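Local atomic coordinates of periplasmic binding protein/LacI transcriptional regulator (Brachyspira murdochii, PDB entry 4KQC), a protein that probably binds a carbohydrate as a periplasmic solute-binding protein of an ABC transporter. Residues 128-142 with 237-249. Residues are numbered along the deposited sequence; the frame is centred on the assembly and turned at random.
Sequences LKTRIAAFTSDNKAK and GDAQDGGDLVVMG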
ATOM      1  N   LEU A 128     -10.142  -0.812  20.268  1.00 12.60           N
ATOM      2  CA  LEU A 128     -11.606  -0.967  20.338  1.00 12.14           C
ATOM      3  C   LEU A 128     -12.165  -2.121  21.195  1.00 11.88           C
ATOM      4  O   LEU A 128     -13.401  -2.203  21.384  1.00 11.80           O
ATOM      5  CB  LEU A 128     -12.176  -1.088  18.949  1.00 12.42           C
ATOM      6  CG  LEU A 128     -12.050   0.168  18.151  1.00 12.88           C
ATOM      7  CD1 LEU A 128     -12.585  -0.136  16.788  1.00 13.39           C
ATOM      8  CD2 LEU A 128     -12.825   1.338  18.727  1.00 13.19           C
ATOM      9  N   LYS A 129     -11.300  -2.996  21.702  1.00 13.00           N
ATOM     10  CA  LYS A 129     -11.792  -4.228  22.337  1.00 14.24           C
ATOM     11  C   LYS A 129     -12.721  -4.006  23.542  1.00 14.87           C
ATOM     12  O   LYS A 129     -13.742  -4.711  23.665  1.00 14.99           O
ATOM     13  CB  LYS A 129     -10.662  -5.217  22.640  1.00 16.37           C
ATOM     14  CG  LYS A 129      -9.750  -4.768  23.723  1.00 19.86           C
ATOM     15  CD  LYS A 129      -8.537  -5.667  23.699  1.00 23.16           C
ATOM     16  CE  LYS A 129      -7.662  -5.424  24.904  1.00 28.96           C
ATOM     17  NZ  LYS A 129      -6.854  -6.665  25.039  1.00 32.68           N
ATOM     18  N   THR A 130     -12.457  -2.999  24.372  1.00 13.74           N
ATOM     19  CA  THR A 130     -13.399  -2.710  25.480  1.00 14.48           C
ATOM     20  C   THR A 130     -14.724  -2.156  24.973  1.00 14.10           C
ATOM     21  O   THR A 130     -15.826  -2.551  25.397  1.00 13.84           O
ATOM     22  CB  THR A 130     -12.684  -1.745  26.451  1.00 15.63           C
ATOM     23  OG1 THR A 130     -11.522  -2.432  26.958  1.00 16.80           O
ATOM     24  CG2 THR A 130     -13.567  -1.316  27.652  1.00 16.78           C
ATOM     25  N   ARG A 131     -14.610  -1.261  23.978  1.00 12.68           N
ATOM     26  CA  ARG A 131     -15.781  -0.677  23.319  1.00 12.26           C
ATOM     27  C   ARG A 131     -16.682  -1.679  22.600  1.00 12.15           C
ATOM     28  O   ARG A 131     -17.928  -1.615  22.692  1.00 12.27           O
ATOM     29  CB  ARG A 131     -15.410   0.542  22.471  1.00 12.57           C
ATOM     30  CG  ARG A 131     -15.053   1.731  23.342  1.00 12.78           C
ATOM     31  CD  ARG A 131     -14.253   2.738  22.524  1.00 14.23           C
ATOM     32  NE  ARG A 131     -15.134   3.414  21.564  1.00 13.98           N
ATOM     33  CZ  ARG A 131     -14.765   4.339  20.675  1.00 14.25           C
ATOM     34  NH1 ARG A 131     -15.690   4.893  19.920  1.00 14.37           N
ATOM     35  NH2 ARG A 131     -13.476   4.697  20.520  1.00 14.34           N
ATOM     36  N   ILE A 132     -16.087  -2.648  21.931  1.00 12.18           N
ATOM     37  CA  ILE A 132     -16.834  -3.697  21.250  1.00 12.13           C
ATOM     38  C   ILE A 132     -17.605  -4.571  22.240  1.00 13.74           C
ATOM     39  O   ILE A 132     -18.701  -4.981  21.943  1.00 14.36           O
ATOM     40  CB  ILE A 132     -15.891  -4.574  20.403  1.00 12.82           C
ATOM     41  CG1 ILE A 132     -15.402  -3.780  19.188  1.00 12.48           C
ATOM     42  CG2 ILE A 132     -16.602  -5.858  19.926  1.00 13.43           C
ATOM     43  CD1 ILE A 132     -14.146  -4.357  18.521  1.00 13.17           C
ATOM     44  N   ALA A 133     -17.017  -4.842  23.400  1.00 13.54           N
ATOM     45  CA  ALA A 133     -17.645  -5.720  24.391  1.00 14.76           C
ATOM     46  C   ALA A 133     -19.012  -5.216  24.871  1.00 17.30           C
ATOM     47  O   ALA A 133     -19.851  -6.030  25.274  1.00 16.49           O
ATOM     48  CB  ALA A 133     -16.714  -5.886  25.551  1.00 14.82           C
ATOM     49  N   ALA A 134     -19.233  -3.903  24.807  1.00 17.24           N
ATOM     50  CA  ALA A 134     -20.546  -3.279  25.021  1.00 18.78           C
ATOM     51  C   ALA A 134     -21.659  -3.565  24.031  1.00 19.05           C
ATOM     52  O   ALA A 134     -22.836  -3.278  24.323  1.00 20.84           O
ATOM     53  CB  ALA A 134     -20.407  -1.772  25.175  1.00 21.00           C
ATOM     54  N   PHE A 135     -21.326  -4.066  22.849  1.00 19.52           N
ATOM     55  CA  PHE A 135     -22.319  -4.391  21.841  1.00 18.29           C
ATOM     56  C   PHE A 135     -22.846  -5.803  22.033  1.00 20.90           C
ATOM     57  O   PHE A 135     -22.463  -6.497  22.999  1.00 20.46           O
ATOM     58  CB  PHE A 135     -21.755  -4.126  20.439  1.00 17.67           C
ATOM     59  CG  PHE A 135     -21.602  -2.679  20.192  1.00 16.32           C
ATOM     60  CD1 PHE A 135     -20.522  -1.997  20.666  1.00 15.89           C
ATOM     61  CD2 PHE A 135     -22.561  -1.989  19.462  1.00 17.22           C
ATOM     62  CE1 PHE A 135     -20.400  -0.622  20.474  1.00 15.68           C
ATOM     63  CE2 PHE A 135     -22.454  -0.626  19.272  1.00 17.93           C
ATOM     64  CZ  PHE A 135     -21.343   0.055  19.768  1.00 17.00           C
ATOM     65  N   THR A 136     -23.760  -6.190  21.175  1.00 23.51           N
ATOM     66  CA  THR A 136     -24.395  -7.504  21.299  1.00 25.49           C
ATOM     67  C   THR A 136     -24.534  -8.160  19.971  1.00 26.36           C
ATOM     68  O   THR A 136     -24.376  -7.547  18.915  1.00 22.33           O
ATOM     69  CB  THR A 136     -25.807  -7.381  21.922  1.00 27.47           C
ATOM     70  OG1 THR A 136     -26.674  -6.598  21.071  1.00 26.17           O
ATOM     71  CG2 THR A 136     -25.774  -6.757  23.287  1.00 28.63           C
ATOM     72  N   SER A 137     -24.877  -9.438  20.009  1.00 27.68           N
ATOM     73  CA  SER A 137     -25.048 -10.183  18.795  0.70 27.43           C
ATOM     74  C   SER A 137     -26.168  -9.624  17.898  1.00 27.02           C
ATOM     75  O   SER A 137     -26.065  -9.687  16.677  1.00 28.32           O
ATOM     76  CB  SER A 137     -25.325 -11.641  19.130  0.70 30.78           C
ATOM     77  OG  SER A 137     -25.560 -12.344  17.937  0.70 32.57           O
ATOM     78  N   ASP A 138     -27.217  -9.072  18.503  1.00 26.38           N
ATOM     79  CA  ASP A 138     -28.337  -8.481  17.747  1.00 27.76           C
ATOM     80  C   ASP A 138     -28.067  -7.030  17.291  1.00 25.21           C
ATOM     81  O   ASP A 138     -28.818  -6.498  16.475  1.00 25.79           O
ATOM     82  CB  ASP A 138     -29.628  -8.484  18.590  1.00 31.51           C
ATOM     83  CG  ASP A 138     -30.162  -9.906  18.877  1.00 36.82           C
ATOM     84  OD1 ASP A 138     -29.634 -10.923  18.359  1.00 39.70           O
ATOM     85  OD2 ASP A 138     -31.152 -10.004  19.637  1.00 44.02           O
ATOM     86  N   ASN A 139     -27.012  -6.392  17.821  1.00 22.02           N
ATOM     87  CA  ASN A 139     -26.651  -5.005  17.476  1.00 20.07           C
ATOM     88  C   ASN A 139     -25.101  -4.904  17.554  1.00 17.86           C
ATOM     89  O   ASN A 139     -24.543  -4.434  18.555  1.00 19.49           O
ATOM     90  CB  ASN A 139     -27.350  -4.018  18.406  1.00 20.62           C
ATOM     91  CG  ASN A 139     -27.081  -2.549  18.086  1.00 22.57           C
ATOM     92  OD1 ASN A 139     -26.701  -2.159  16.988  1.00 24.49           O
ATOM     93  ND2 ASN A 139     -27.387  -1.717  19.053  1.00 28.42           N
ATOM     94  N   LYS A 140     -24.450  -5.347  16.484  1.00 17.39           N
ATOM     95  CA  LYS A 140     -23.001  -5.570  16.501  1.00 15.23           C
ATOM     96  C   LYS A 140     -22.260  -4.266  16.312  1.00 14.25           C
ATOM     97  O   LYS A 140     -22.738  -3.374  15.571  1.00 13.88           O
ATOM     98  CB  LYS A 140     -22.632  -6.535  15.423  1.00 16.82           C
ATOM     99  CG  LYS A 140     -23.220  -7.924  15.614  1.00 18.36           C
ATOM    100  CD  LYS A 140     -22.773  -8.855  14.544  1.00 21.09           C
ATOM    101  CE  LYS A 140     -23.394 -10.227  14.820  1.00 25.13           C
ATOM    102  NZ  LYS A 140     -22.693 -11.233  14.000  1.00 29.36           N
ATOM    103  N   ALA A 141     -21.110  -4.120  16.960  1.00 13.37           N
ATOM    104  CA  ALA A 141     -20.170  -3.038  16.634  1.00 12.09           C
ATOM    105  C   ALA A 141     -19.677  -3.191  15.217  1.00 12.03           C
ATOM    106  O   ALA A 141     -19.252  -4.281  14.792  1.00 12.12           O
ATOM    107  CB  ALA A 141     -18.966  -3.071  17.560  1.00 12.49           C
ATOM    108  N   LYS A 142     -19.594  -2.076  14.494  1.00 11.61           N
ATOM    109  CA  LYS A 142     -19.161  -2.095  13.103  0.60 12.34           C
ATOM    110  C   LYS A 142     -17.790  -1.468  12.919  1.00 11.69           C
ATOM    111  O   LYS A 142     -17.523  -0.421  13.475  1.00 11.34           O
ATOM    112  CB  LYS A 142     -20.174  -1.342  12.235  0.60 12.93           C
ATOM    113  CG  LYS A 142     -21.621  -1.781  12.409  0.60 14.54           C
ATOM    114  CD  LYS A 142     -21.778  -3.265  12.098  0.60 15.39           C
ATOM    115  CE  LYS A 142     -23.215  -3.609  11.738  0.60 17.24           C
ATOM    116  NZ  LYS A 142     -24.142  -3.404  12.878  0.60 17.24           N
ATOM    117  N   GLY A 237     -17.190  12.165  19.107  1.00 15.46           N
ATOM    118  CA  GLY A 237     -18.565  11.856  19.400  1.00 17.22           C
ATOM    119  C   GLY A 237     -19.334  11.219  18.258  1.00 16.82           C
ATOM    120  O   GLY A 237     -20.540  11.021  18.388  1.00 18.63           O
ATOM    121  N   ASP A 238     -18.658  10.873  17.155  1.00 15.36           N
ATOM    122  CA  ASP A 238     -19.370  10.381  15.969  1.00 14.41           C
ATOM    123  C   ASP A 238     -19.293   8.900  15.757  1.00 14.05           C
ATOM    124  O   ASP A 238     -19.796   8.405  14.759  1.00 13.90           O
ATOM    125  CB  ASP A 238     -18.967  11.089  14.674  1.00 16.46           C
ATOM    126  CG  ASP A 238     -20.071  11.029  13.600  1.00 18.05           C
ATOM    127  OD1 ASP A 238     -21.283  11.069  13.948  1.00 18.42           O
ATOM    128  OD2 ASP A 238     -19.761  11.016  12.394  1.00 17.91           O
ATOM    129  N   ALA A 239     -18.739   8.184  16.714  1.00 12.52           N
ATOM    130  CA  ALA A 239     -18.724   6.722  16.657  1.00 12.89           C
ATOM    131  C   ALA A 239     -20.048   6.147  17.076  1.00 12.81           C
ATOM    132  O   ALA A 239     -20.863   6.802  17.712  1.00 13.11           O
ATOM    133  CB  ALA A 239     -17.599   6.153  17.479  1.00 12.50           C
ATOM    134  N   GLN A 240     -20.259   4.896  16.700  1.00 12.11           N
ATOM    135  CA  GLN A 240     -21.455   4.162  16.925  1.00 13.12           C
ATOM    136  C   GLN A 240     -21.938   4.141  18.398  1.00 14.34           C
ATOM    137  O   GLN A 240     -23.149   4.161  18.660  1.00 16.21           O
ATOM    138  CB  GLN A 240     -21.178   2.755  16.369  1.00 13.53           C
ATOM    139  CG  GLN A 240     -22.350   1.912  16.134  1.00 14.67           C
ATOM    140  CD  GLN A 240     -21.971   0.525  15.710  1.00 14.86           C
ATOM    141  OE1 GLN A 240     -20.805   0.231  15.475  1.00 16.03           O
ATOM    142  NE2 GLN A 240     -22.939  -0.367  15.722  1.00 15.51           N
ATOM    143  N   ASP A 241     -20.988   4.133  19.336  1.00 14.42           N
ATOM    144  CA  ASP A 241     -21.234   4.201  20.770  1.00 15.02           C
ATOM    145  C   ASP A 241     -21.203   5.632  21.350  1.00 14.60           C
ATOM    146  O   ASP A 241     -21.204   5.792  22.567  1.00 15.73           O
ATOM    147  CB  ASP A 241     -20.280   3.318  21.559  1.00 14.78           C
ATOM    148  CG  ASP A 241     -18.816   3.684  21.366  1.00 15.00           C
ATOM    149  OD1 ASP A 241     -18.475   4.695  20.676  1.00 14.11           O
ATOM    150  OD2 ASP A 241     -17.959   2.951  21.912  1.00 13.50           O
ATOM    151  N   GLY A 242     -21.228   6.648  20.484  1.00 14.50           N
ATOM    152  CA  GLY A 242     -21.022   8.047  20.891  1.00 14.83           C
ATOM    153  C   GLY A 242     -19.656   8.493  21.347  1.00 15.30           C
ATOM    154  O   GLY A 242     -19.470   9.647  21.783  1.00 15.44           O
ATOM    155  N   GLY A 243     -18.673   7.596  21.284  1.00 15.18           N
ATOM    156  CA  GLY A 243     -17.278   7.986  21.467  1.00 15.13           C
ATOM    157  C   GLY A 243     -16.698   8.497  20.163  1.00 14.57           C
ATOM    158  O   GLY A 243     -17.451   8.939  19.262  1.00 13.69           O
ATOM    159  N   ASP A 244     -15.376   8.474  20.104  1.00 15.11           N
ATOM    160  CA  ASP A 244     -14.656   9.000  18.940  1.00 15.02           C
ATOM    161  C   ASP A 244     -14.341   7.886  17.947  1.00 13.09           C
ATOM    162  O   ASP A 244     -14.052   6.784  18.323  1.00 13.42           O
ATOM    163  CB  ASP A 244     -13.354   9.607  19.341  1.00 17.72           C
ATOM    164  CG  ASP A 244     -13.513  10.752  20.318  1.00 20.44           C
ATOM    165  OD1 ASP A 244     -14.638  11.217  20.522  1.00 22.52           O
ATOM    166  OD2 ASP A 244     -12.477  11.180  20.820  1.00 24.80           O
ATOM    167  N   LEU A 245     -14.415   8.221  16.662  1.00 12.14           N
ATOM    168  CA  LEU A 245     -14.024   7.274  15.639  1.00 11.44           C
ATOM    169  C   LEU A 245     -12.544   6.964  15.712  1.00 11.16           C
ATOM    170  O   LEU A 245     -11.756   7.886  15.929  1.00 12.58           O
ATOM    171  CB  LEU A 245     -14.340   7.823  14.240  1.00 11.98           C
ATOM    172  CG  LEU A 245     -15.769   7.871  13.868  1.00 13.95           C
ATOM    173  CD1 LEU A 245     -15.992   8.678  12.621  1.00 14.60           C
ATOM    174  CD2 LEU A 245     -16.280   6.467  13.554  1.00 14.51           C
ATOM    175  N   VAL A 246     -12.218   5.692  15.580  1.00 10.55           N
ATOM    176  CA  VAL A 246     -10.835   5.208  15.488  1.00 10.44           C
ATOM    177  C   VAL A 246     -10.525   4.908  14.042  1.00 10.50           C
ATOM    178  O   VAL A 246     -11.046   3.968  13.486  1.00 10.41           O
ATOM    179  CB  VAL A 246     -10.576   3.951  16.345  1.00 11.30           C
ATOM    180  CG1 VAL A 246      -9.118   3.521  16.228  1.00 12.01           C
ATOM    181  CG2 VAL A 246     -10.955   4.251  17.804  1.00 12.63           C
ATOM    182  N   VAL A 247      -9.695   5.753  13.469  1.00 10.43           N
ATOM    183  CA  VAL A 247      -9.392   5.686  12.047  1.00  9.73           C
ATOM    184  C   VAL A 247      -7.894   5.430  11.868  1.00  9.69           C
ATOM    185  O   VAL A 247      -7.077   6.101  12.498  1.00 10.35           O
ATOM    186  CB  VAL A 247      -9.832   6.980  11.345  1.00 10.25           C
ATOM    187  CG1 VAL A 247      -9.535   6.915   9.847  1.00 10.59           C
ATOM    188  CG2 VAL A 247     -11.310   7.296  11.619  1.00 11.35           C
HETATM  189  N   MSE A 248      -7.537   4.455  11.051  1.00  9.18           N
HETATM  190  CA  MSE A 248      -6.124   4.055  10.820  1.00 10.00           C
HETATM  191  C   MSE A 248      -5.926   3.879   9.328  1.00 10.31           C
HETATM  192  O   MSE A 248      -6.809   3.336   8.676  1.00 10.16           O
HETATM  193  CB  MSE A 248      -5.776   2.775  11.621  1.00 11.67           C
HETATM  194  CG  MSE A 248      -5.879   3.106  13.116  1.00 12.37           C
HETATM  195 SE   MSE A 248      -5.690   1.417  14.077  0.65 14.39          SE
HETATM  196  CE  MSE A 248      -5.695   2.298  15.827  1.00 13.83           C
ATOM    197  N   GLY A 249      -4.722   4.174   8.852  1.00 10.68           N
ATOM    198  CA  GLY A 249      -4.425   4.104   7.437  1.00 11.48           C
ATOM    199  C   GLY A 249      -3.205   3.320   7.032  1.00 11.11           C
ATOM    200  O   GLY A 249      -2.662   2.518   7.752  1.00 10.59           O
TER
HETATM  201  O   HOH W   1     -18.862   0.883  23.471  1.00 17.16           O
HETATM  202  O   HOH W   2     -25.634   0.392  16.598  1.00 26.67           O
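Arg131 and Asp241 form a side-on salt bridge. Arg131 NE meets Asp241 OD2 at 2.9 Å, and its NH1 meets OD1. Each carboxylate oxygen uses its syn lone pair, and the two planes are only 12° apart. A bend at chi3 turns the guanidinium so that its outer end also faces the backbone of Asp244. Arg131 NH1 and NH2 converge on Asp244 O, at 3.0 and 3.1 Å. NH2 lies in the carbonyl plane, whereas NH1 comes from above it. Asp241 OD1 also accepts from Gly243 N, an Asx turn that overlaps the end of the type I turn from Ala239 to Gly242. A water joins Asp241 OD2 to Arg131 O. With an alanine at Arg131, the Asp241 carboxylate would probably lose its countercharge and Asp244 O both of these donors.

The contact lies at one end of a Rossmann-like lobe of the periplasmic binding protein fold. It ties the end of helix 113-133 and the start of strand 141-146 to the loop leading into strand 246-250; both strands belong to the same sheet.

Gln240 supplies the second polar link. Its CG stands anti to the backbone N (chi1 -164°), and the extended chain carries the amide to strand 141-146. Gln240 OE1 accepts from Lys142 N at 2.8 Å, in the carbonyl plane on a lone pair. Gln240 NE2 donates to Lys140 O at 3.0 Å. A second water bridges NE2 and Asn139 OD1.

Van der Waals contacts complete the joint. Phe135 CE2 lies 3.6 Å from Gln240 NE2, with ring and amide planes 46° apart, and CZ touches Asp241 CB. The apolar pair is Leu128 and Val246, with Leu128 CD2 against Val246 CG2 at 3.6 Å. Leu128 CD2 also sits over one face of the Arg131 guanidinium, offset toward its rim.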